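Local coordinates for protein prefoldin beta subunit 1 (Thermococcus sp., PDB 2ZQM) that probably acts as an ATP-independent molecular chaperone that stabilises a range of proteins during archaeal de novo folding, at residues Q14-S17 with Y18-Q21; K70-A73 with E74-K78; R85-A88 with L89-Q92; K101-T104 with A105-Q108. One frame throughout, in Å; residues are numbered along the deposited sequence.

Contact 1 (Q14-S17 with Y18-Q21); sequences QLES and YQQQ
Gln14 and Tyr18 meet because their first torsions differ: in Gln14 CG stands opposite the backbone N (chi1 -177°) and the chain then bends at chi2, while the ring of Tyr18 lies beside its own backbone N (chi1 -78°), which sets it alongside the turn of Gln14. The amide of Gln14 ends up over one ring face, with NE2 offset toward the rim and 3.3 Å from Tyr18 CE1. Its plane stands steeply to the ring, 77° apart. Behind the amide, Gln14 CG sits 4.2 Å from the ring centroid in a CH-pi contact. The backbone bond from Tyr18 N to Gln14 O, 2.8 Å long, joins the same two residues. On another side of the helix a water links Ser17 OG, 2.8 Å away, with Gln20 OE1, to which it donates; Ser17 OG also bonds Gly13 O. An alanine in place of Tyr18 would probably leave Gln14 NE2 and CG without the ring face they approach, the amide free to turn, and open a gap toward the partner helix. That helix, 68-111, packs against helix 6-47 here: Tyr18 touches Leu96 and Leu100, and Leu15 rests on Leu100 and Thr104.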
# COMPACT_ATOMS: atom_id res chain seq x y z
N GLN A 14 19.03 -13.54 21.31
CA GLN A 14 17.72 -14.18 21.24
C GLN A 14 16.65 -13.24 21.77
O GLN A 14 15.53 -13.23 21.27
CB GLN A 14 17.73 -15.51 22.02
CG GLN A 14 16.41 -16.31 21.95
CD GLN A 14 16.00 -16.70 20.53
OE1 GLN A 14 16.84 -17.09 19.71
NE2 GLN A 14 14.70 -16.61 20.23
N LEU A 15 17.00 -12.43 22.78
CA LEU A 15 16.04 -11.49 23.35
C LEU A 15 15.60 -10.54 22.24
O LEU A 15 14.41 -10.25 22.09
CB LEU A 15 16.67 -10.72 24.51
CG LEU A 15 15.77 -9.75 25.29
CD1 LEU A 15 14.88 -10.52 26.25
CD2 LEU A 15 16.64 -8.78 26.07
N GLU A 16 16.55 -10.06 21.45
CA GLU A 16 16.22 -9.16 20.35
C GLU A 16 15.38 -9.89 19.28
O GLU A 16 14.51 -9.29 18.67
CB GLU A 16 17.51 -8.62 19.71
CG GLU A 16 17.27 -7.78 18.47
CD GLU A 16 18.54 -7.14 17.95
OE1 GLU A 16 19.02 -6.18 18.58
OE2 GLU A 16 19.06 -7.60 16.91
N SER A 17 15.66 -11.17 19.04
CA SER A 17 14.88 -11.93 18.06
C SER A 17 13.43 -12.04 18.54
O SER A 17 12.50 -11.91 17.75
CB SER A 17 15.48 -13.33 17.86
OG SER A 17 16.79 -13.24 17.31
N TYR A 18 13.25 -12.31 19.83
CA TYR A 18 11.91 -12.40 20.39
C TYR A 18 11.19 -11.06 20.29
O TYR A 18 9.98 -11.00 20.04
CB TYR A 18 11.96 -12.79 21.87
CG TYR A 18 12.21 -14.27 22.15
CD1 TYR A 18 11.63 -15.27 21.36
CD2 TYR A 18 12.93 -14.66 23.28
CE1 TYR A 18 11.76 -16.62 21.70
CE2 TYR A 18 13.06 -16.00 23.63
CZ TYR A 18 12.47 -16.98 22.84
OH TYR A 18 12.60 -18.30 23.23
N GLN A 19 11.92 -9.97 20.51
CA GLN A 19 11.32 -8.64 20.44
C GLN A 19 10.81 -8.37 19.04
O GLN A 19 9.73 -7.81 18.88
CB GLN A 19 12.33 -7.58 20.86
CG GLN A 19 12.55 -7.53 22.37
CD GLN A 19 13.80 -6.74 22.76
OE1 GLN A 19 13.98 -6.36 23.92
NE2 GLN A 19 14.66 -6.50 21.78
N GLN A 20 11.59 -8.75 18.03
CA GLN A 20 11.16 -8.54 16.66
C GLN A 20 9.95 -9.43 16.37
O GLN A 20 9.00 -9.01 15.71
CB GLN A 20 12.31 -8.86 15.70
CG GLN A 20 13.56 -8.01 15.93
CD GLN A 20 14.76 -8.48 15.12
OE1 GLN A 20 14.76 -9.59 14.59
NE2 GLN A 20 15.79 -7.65 15.04
N GLN A 21 9.98 -10.67 16.87
CA GLN A 21 8.87 -11.59 16.68
C GLN A 21 7.60 -11.05 17.34
O GLN A 21 6.51 -11.13 16.78
CB GLN A 21 9.25 -12.97 17.25
CG GLN A 21 10.25 -13.75 16.39
CD GLN A 21 10.92 -14.91 17.13
OE1 GLN A 21 10.38 -15.41 18.12
NE2 GLN A 21 12.09 -15.33 16.66
O HOH W 1 17.21 -11.60 15.08

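Contact 2 (K70-A73 with E74-K78); sequences KAVA and ELKEK
The bond from Lys76 N to Val72 O, at 2.8 Å, is the shortest of the four joining these turns, and the donor lies nearly along the C=O axis. Above it the two side chains run side by side and point the same way. Val72 CG1 is directed by a first torsion of 164° to the flank of the lysine, where it meets Lys76 CE at 3.7 Å and CD at 4.1 Å. The lysine touches with its aliphatic part, and both side chains also touch helix 6-47: Val72 on Leu43, Ile46 and Glu47, Lys76 on Glu47. Glu74 makes a polar side: it extends back past the Lys70 carbonyl, its CG 3.3 Å from Lys70 O, and in the conformer modelled here its OE1 forms a salt bridge with Lys57 on strand 55-59. On a separate side, Leu75 folds over Ala71 O, CB 3.4 Å away, and together with Ala71 packs against Leu62 of the second subunit. One short piece of helix 68-111 thus divides its chemistry: a methyl and methylene strip for the partner helix, an apolar patch for the neighbouring subunit, and a carboxylate that can tie it to the beta hairpin.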
# COMPACT_ATOMS: atom_id res chain seq x y z
N LYS A 70 -29.94 -11.89 6.20
CA LYS A 70 -28.79 -12.56 5.63
C LYS A 70 -27.49 -11.78 5.84
O LYS A 70 -26.44 -12.35 6.12
CB LYS A 70 -29.03 -12.82 4.15
CG LYS A 70 -30.16 -13.79 3.91
CD LYS A 70 -30.54 -13.84 2.43
CE LYS A 70 -31.69 -14.81 2.20
NZ LYS A 70 -32.23 -14.70 0.82
N ALA A 71 -27.57 -10.46 5.71
CA ALA A 71 -26.37 -9.64 5.91
C ALA A 71 -25.92 -9.70 7.36
O ALA A 71 -24.72 -9.74 7.65
CB ALA A 71 -26.67 -8.21 5.50
N VAL A 72 -26.88 -9.68 8.27
CA VAL A 72 -26.59 -9.74 9.70
C VAL A 72 -25.89 -11.07 9.99
O VAL A 72 -24.86 -11.10 10.65
CB VAL A 72 -27.91 -9.64 10.52
CG1 VAL A 72 -27.70 -10.09 11.99
CG2 VAL A 72 -28.40 -8.20 10.50
N ALA A 73 -26.42 -12.16 9.46
CA ALA A 73 -25.84 -13.48 9.69
C ALA A 73 -24.40 -13.56 9.18
O ALA A 73 -23.52 -14.04 9.88
CB ALA A 73 -26.68 -14.55 9.01
N GLU A 74 -24.18 -13.07 7.96
CA GLU A 74 -22.85 -13.10 7.38
C GLU A 74 -21.87 -12.24 8.17
O GLU A 74 -20.69 -12.56 8.27
CB GLU A 74 -22.91 -12.66 5.91
CG GLU A 74 -23.60 -13.69 5.01
CD GLU A 74 -23.73 -13.25 3.56
OE1 GLU A 74 -22.71 -12.85 2.97
OE2 GLU A 74 -24.85 -13.32 3.01
N LEU A 75 -22.35 -11.14 8.75
CA LEU A 75 -21.50 -10.27 9.55
C LEU A 75 -21.20 -10.95 10.89
O LEU A 75 -20.09 -10.86 11.40
CB LEU A 75 -22.17 -8.91 9.80
CG LEU A 75 -21.90 -7.88 8.70
CD1 LEU A 75 -22.89 -6.72 8.84
CD2 LEU A 75 -20.47 -7.40 8.81
N LYS A 76 -22.18 -11.63 11.46
CA LYS A 76 -21.93 -12.34 12.72
C LYS A 76 -20.85 -13.38 12.52
O LYS A 76 -19.97 -13.58 13.37
CB LYS A 76 -23.21 -13.03 13.23
CG LYS A 76 -24.21 -12.05 13.81
CD LYS A 76 -25.51 -12.73 14.18
CE LYS A 76 -26.40 -11.78 15.00
NZ LYS A 76 -27.66 -12.48 15.41
N GLU A 77 -20.92 -14.07 11.38
CA GLU A 77 -19.93 -15.09 11.09
C GLU A 77 -18.53 -14.48 10.93
O GLU A 77 -17.54 -15.03 11.40
CB GLU A 77 -20.32 -15.87 9.83
CG GLU A 77 -21.49 -16.80 10.09
CD GLU A 77 -22.02 -17.43 8.83
OE1 GLU A 77 -21.22 -17.59 7.89
OE2 GLU A 77 -23.22 -17.76 8.78
N LYS A 78 -18.46 -13.33 10.26
CA LYS A 78 -17.18 -12.67 10.08
C LYS A 78 -16.60 -12.30 11.44
O LYS A 78 -15.40 -12.47 11.69
CB LYS A 78 -17.35 -11.39 9.24
CG LYS A 78 -16.02 -10.68 9.02
CD LYS A 78 -16.13 -9.49 8.07
CE LYS A 78 -14.76 -8.86 7.83
NZ LYS A 78 -14.82 -7.62 7.00

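Contact 3 (R85-A88 with L89-Q92); sequences RLNA and LERQ
The guanidinium of Arg91 lies with one face on the preceding turn: Asn87 O is 3.8 Å from its plane, beneath the centre, and Ala88 N sits under the same face but toward the rim. The bend at chi3 (-71°) folds the group back over the backbone, bringing NH2 to 3.6 Å from Ala88 CA and NH1 to 3.8 Å from Asn87 CB. Arg91 NE is hydrogen-bonded to a citrate, probably from the crystallisation liquor. A second pair of flat groups, the amide of Asn87 and the carboxylate of Glu90, is turned by just 23°, with Asn87 OD1 3.6 Å from Glu90 OE1. All this lies on helix 68-111, one arm of the antiparallel helical hairpin of a prefoldin subunit. Leu86 touches Lys29 and Gln33 of helix 6-47, and Leu89 touches Gln28. Across the turn Glu90 lays its carboxylate against Leu86, OE2 coming to 3.8 Å from Leu86 CG, while its own CG passes 3.3 Å from Leu86 O. An alanine at Glu90 would probably open a gap beside Leu86 CG and leave that flank of the leucine uncovered. Beneath these side chains the bond from Glu90 N to Leu86 O, 2.9 Å, and that from Arg91 N to Asn87 O, also 2.9 Å, join the two turns.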
# COMPACT_ATOMS: atom_id res chain seq x y z
N ARG A 85 -9.56 -15.73 15.62
CA ARG A 85 -8.21 -15.39 15.17
C ARG A 85 -7.53 -14.48 16.16
O ARG A 85 -6.35 -14.63 16.45
CB ARG A 85 -8.25 -14.73 13.80
CG ARG A 85 -8.67 -15.65 12.67
CD ARG A 85 -8.64 -14.92 11.34
NE ARG A 85 -7.32 -14.37 11.09
CZ ARG A 85 -7.09 -13.34 10.28
NH1 ARG A 85 -8.11 -12.77 9.65
NH2 ARG A 85 -5.86 -12.87 10.12
N LEU A 86 -8.28 -13.52 16.69
CA LEU A 86 -7.74 -12.58 17.65
C LEU A 86 -7.26 -13.32 18.90
O LEU A 86 -6.17 -13.05 19.39
CB LEU A 86 -8.80 -11.54 18.03
CG LEU A 86 -8.35 -10.52 19.08
CD1 LEU A 86 -7.17 -9.75 18.53
CD2 LEU A 86 -9.51 -9.56 19.44
N ASN A 87 -8.06 -14.25 19.40
CA ASN A 87 -7.66 -14.99 20.59
C ASN A 87 -6.38 -15.78 20.38
O ASN A 87 -5.53 -15.81 21.25
CB ASN A 87 -8.77 -15.93 21.03
CG ASN A 87 -9.95 -15.20 21.61
OD1 ASN A 87 -9.86 -14.00 21.90
ND2 ASN A 87 -11.06 -15.90 21.79
N ALA A 88 -6.25 -16.43 19.23
CA ALA A 88 -5.04 -17.21 18.96
C ALA A 88 -3.81 -16.31 18.97
O ALA A 88 -2.77 -16.67 19.56
CB ALA A 88 -5.17 -17.92 17.62
N LEU A 89 -3.92 -15.14 18.35
CA LEU A 89 -2.80 -14.19 18.31
C LEU A 89 -2.47 -13.67 19.71
O LEU A 89 -1.30 -13.45 20.04
CB LEU A 89 -3.11 -13.02 17.36
CG LEU A 89 -3.05 -13.39 15.87
CD1 LEU A 89 -3.66 -12.28 15.00
CD2 LEU A 89 -1.59 -13.64 15.49
N GLU A 90 -3.50 -13.44 20.53
CA GLU A 90 -3.28 -12.96 21.89
C GLU A 90 -2.60 -14.06 22.70
O GLU A 90 -1.82 -13.76 23.60
CB GLU A 90 -4.61 -12.56 22.55
CG GLU A 90 -5.19 -11.27 21.99
CD GLU A 90 -6.55 -10.90 22.57
OE1 GLU A 90 -7.28 -11.81 23.04
OE2 GLU A 90 -6.90 -9.70 22.54
N ARG A 91 -2.89 -15.32 22.39
CA ARG A 91 -2.22 -16.41 23.10
C ARG A 91 -0.75 -16.44 22.70
O ARG A 91 0.12 -16.65 23.54
CB ARG A 91 -2.87 -17.77 22.81
CG ARG A 91 -4.18 -17.97 23.58
CD ARG A 91 -4.65 -19.42 23.53
NE ARG A 91 -5.13 -19.79 22.21
CZ ARG A 91 -6.37 -19.60 21.77
NH1 ARG A 91 -7.28 -19.03 22.55
NH2 ARG A 91 -6.69 -19.96 20.53
N GLN A 92 -0.46 -16.21 21.42
CA GLN A 92 0.94 -16.17 20.96
C GLN A 92 1.65 -14.99 21.62
O GLN A 92 2.80 -15.11 22.06
CB GLN A 92 1.01 -16.00 19.45
CG GLN A 92 0.55 -17.21 18.66
CD GLN A 92 1.03 -17.16 17.23
OE1 GLN A 92 0.36 -16.60 16.36
NE2 GLN A 92 2.21 -17.73 16.97

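Contact 4 (K101-T104 with A105-Q108); sequences KELT and AQIQ
Leu103 and Ile107 form the inward side, where CG of the leucine stands 4.2 Å from CD1 of the isoleucine as the two side chains cross at a slant. Ile107 is buried; its CG1 lies beside the backbone N (chi1 -69°) and leans over the previous turn, 3.3 Å from Leu103 O. The same carbonyl accepts the bond from Ile107 N at 3.0 Å, so the oxygen that takes the backbone bond is also flanked by the isoleucine side chain. Gln106 leaves at about a right angle to Leu103, and its CG comes as near as 3.0 Å to Glu102 O. The other side is exposed. Gln108 runs alongside Thr104, which is partly exposed at the border, and the closest side-chain approach there is Thr104 CG2 to Gln108 OE1 at 3.7 Å. Thr104 OG1 bonds the carbonyl of Leu100, while Lys101 and Glu102 reach into solvent, the latter close to the like-charged Glu98. The split matches an antiparallel coiled coil: Leu103 and Ile107, together with Gln106, meet Met11 of helix 6-47, and the charged residues stay outside, as in the long helical arms of prefoldin.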
# COMPACT_ATOMS: atom_id res chain seq x y z
N LYS A 101 10.14 -12.09 29.45
CA LYS A 101 10.26 -11.87 30.89
C LYS A 101 11.30 -12.84 31.47
O LYS A 101 12.21 -12.44 32.20
CB LYS A 101 8.91 -12.10 31.56
CG LYS A 101 8.93 -12.06 33.09
CD LYS A 101 7.53 -12.28 33.67
CE LYS A 101 7.55 -12.33 35.19
NZ LYS A 101 6.19 -12.54 35.79
N GLU A 102 11.14 -14.11 31.16
CA GLU A 102 12.05 -15.12 31.66
C GLU A 102 13.48 -14.96 31.14
O GLU A 102 14.43 -15.13 31.90
CB GLU A 102 11.51 -16.50 31.33
CG GLU A 102 10.27 -16.87 32.13
CD GLU A 102 9.69 -18.21 31.74
OE1 GLU A 102 10.45 -19.03 31.18
OE2 GLU A 102 8.49 -18.45 32.01
N LEU A 103 13.64 -14.62 29.87
CA LEU A 103 14.99 -14.47 29.34
C LEU A 103 15.65 -13.20 29.90
O LEU A 103 16.85 -13.18 30.15
CB LEU A 103 14.96 -14.43 27.81
CG LEU A 103 16.32 -14.38 27.10
CD1 LEU A 103 17.23 -15.52 27.56
CD2 LEU A 103 16.09 -14.46 25.59
N THR A 104 14.86 -12.15 30.11
CA THR A 104 15.42 -10.93 30.67
C THR A 104 15.93 -11.21 32.08
O THR A 104 16.98 -10.71 32.49
CB THR A 104 14.36 -9.81 30.72
OG1 THR A 104 13.99 -9.44 29.39
CG2 THR A 104 14.91 -8.58 31.45
N ALA A 105 15.18 -12.01 32.83
CA ALA A 105 15.56 -12.35 34.19
C ALA A 105 16.83 -13.18 34.21
O ALA A 105 17.69 -13.00 35.08
CB ALA A 105 14.43 -13.11 34.87
N GLN A 106 16.98 -14.09 33.25
CA GLN A 106 18.17 -14.93 33.20
C GLN A 106 19.40 -14.10 32.88
O GLN A 106 20.47 -14.31 33.45
CB GLN A 106 18.02 -16.03 32.14
CG GLN A 106 16.80 -16.90 32.35
CD GLN A 106 16.61 -17.89 31.22
OE1 GLN A 106 15.49 -18.29 30.91
NE2 GLN A 106 17.72 -18.32 30.61
N ILE A 107 19.26 -13.15 31.96
CA ILE A 107 20.38 -12.29 31.61
C ILE A 107 20.81 -11.45 32.83
O ILE A 107 22.00 -11.34 33.13
CB ILE A 107 20.01 -11.32 30.46
CG1 ILE A 107 19.83 -12.10 29.15
CG2 ILE A 107 21.11 -10.25 30.30
CD1 ILE A 107 19.03 -11.34 28.08
N GLN A 108 19.84 -10.88 33.54
CA GLN A 108 20.14 -10.06 34.70
C GLN A 108 20.79 -10.87 35.81
O GLN A 108 21.67 -10.38 36.51
CB GLN A 108 18.87 -9.37 35.22
CG GLN A 108 18.36 -8.30 34.26
CD GLN A 108 17.03 -7.70 34.68
OE1 GLN A 108 16.58 -6.70 34.11
NE2 GLN A 108 16.39 -8.31 35.68

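In the fold
Contact 1 comes first along the chain, on helix 6-47; contacts 2, 3 and 4 follow in that order on helix 68-111, after the antiparallel hairpin of strands 55-59 and 62-66. Because the two helices run antiparallel, side by side, contacts 1 and 4 meet despite their separation in sequence: their centres are 13 Å apart and Leu15 packs on Leu103 and Ile107. Contact 3 lies near the chain's middle, 22 Å from contact 2 and 24 Å from contact 4, centre to centre. Contacts 2 and 4, whose centres are 46 Å apart, mark the two ends, so the four sample the length of one coiled-coil arm, which meets the second subunit at the hairpin end.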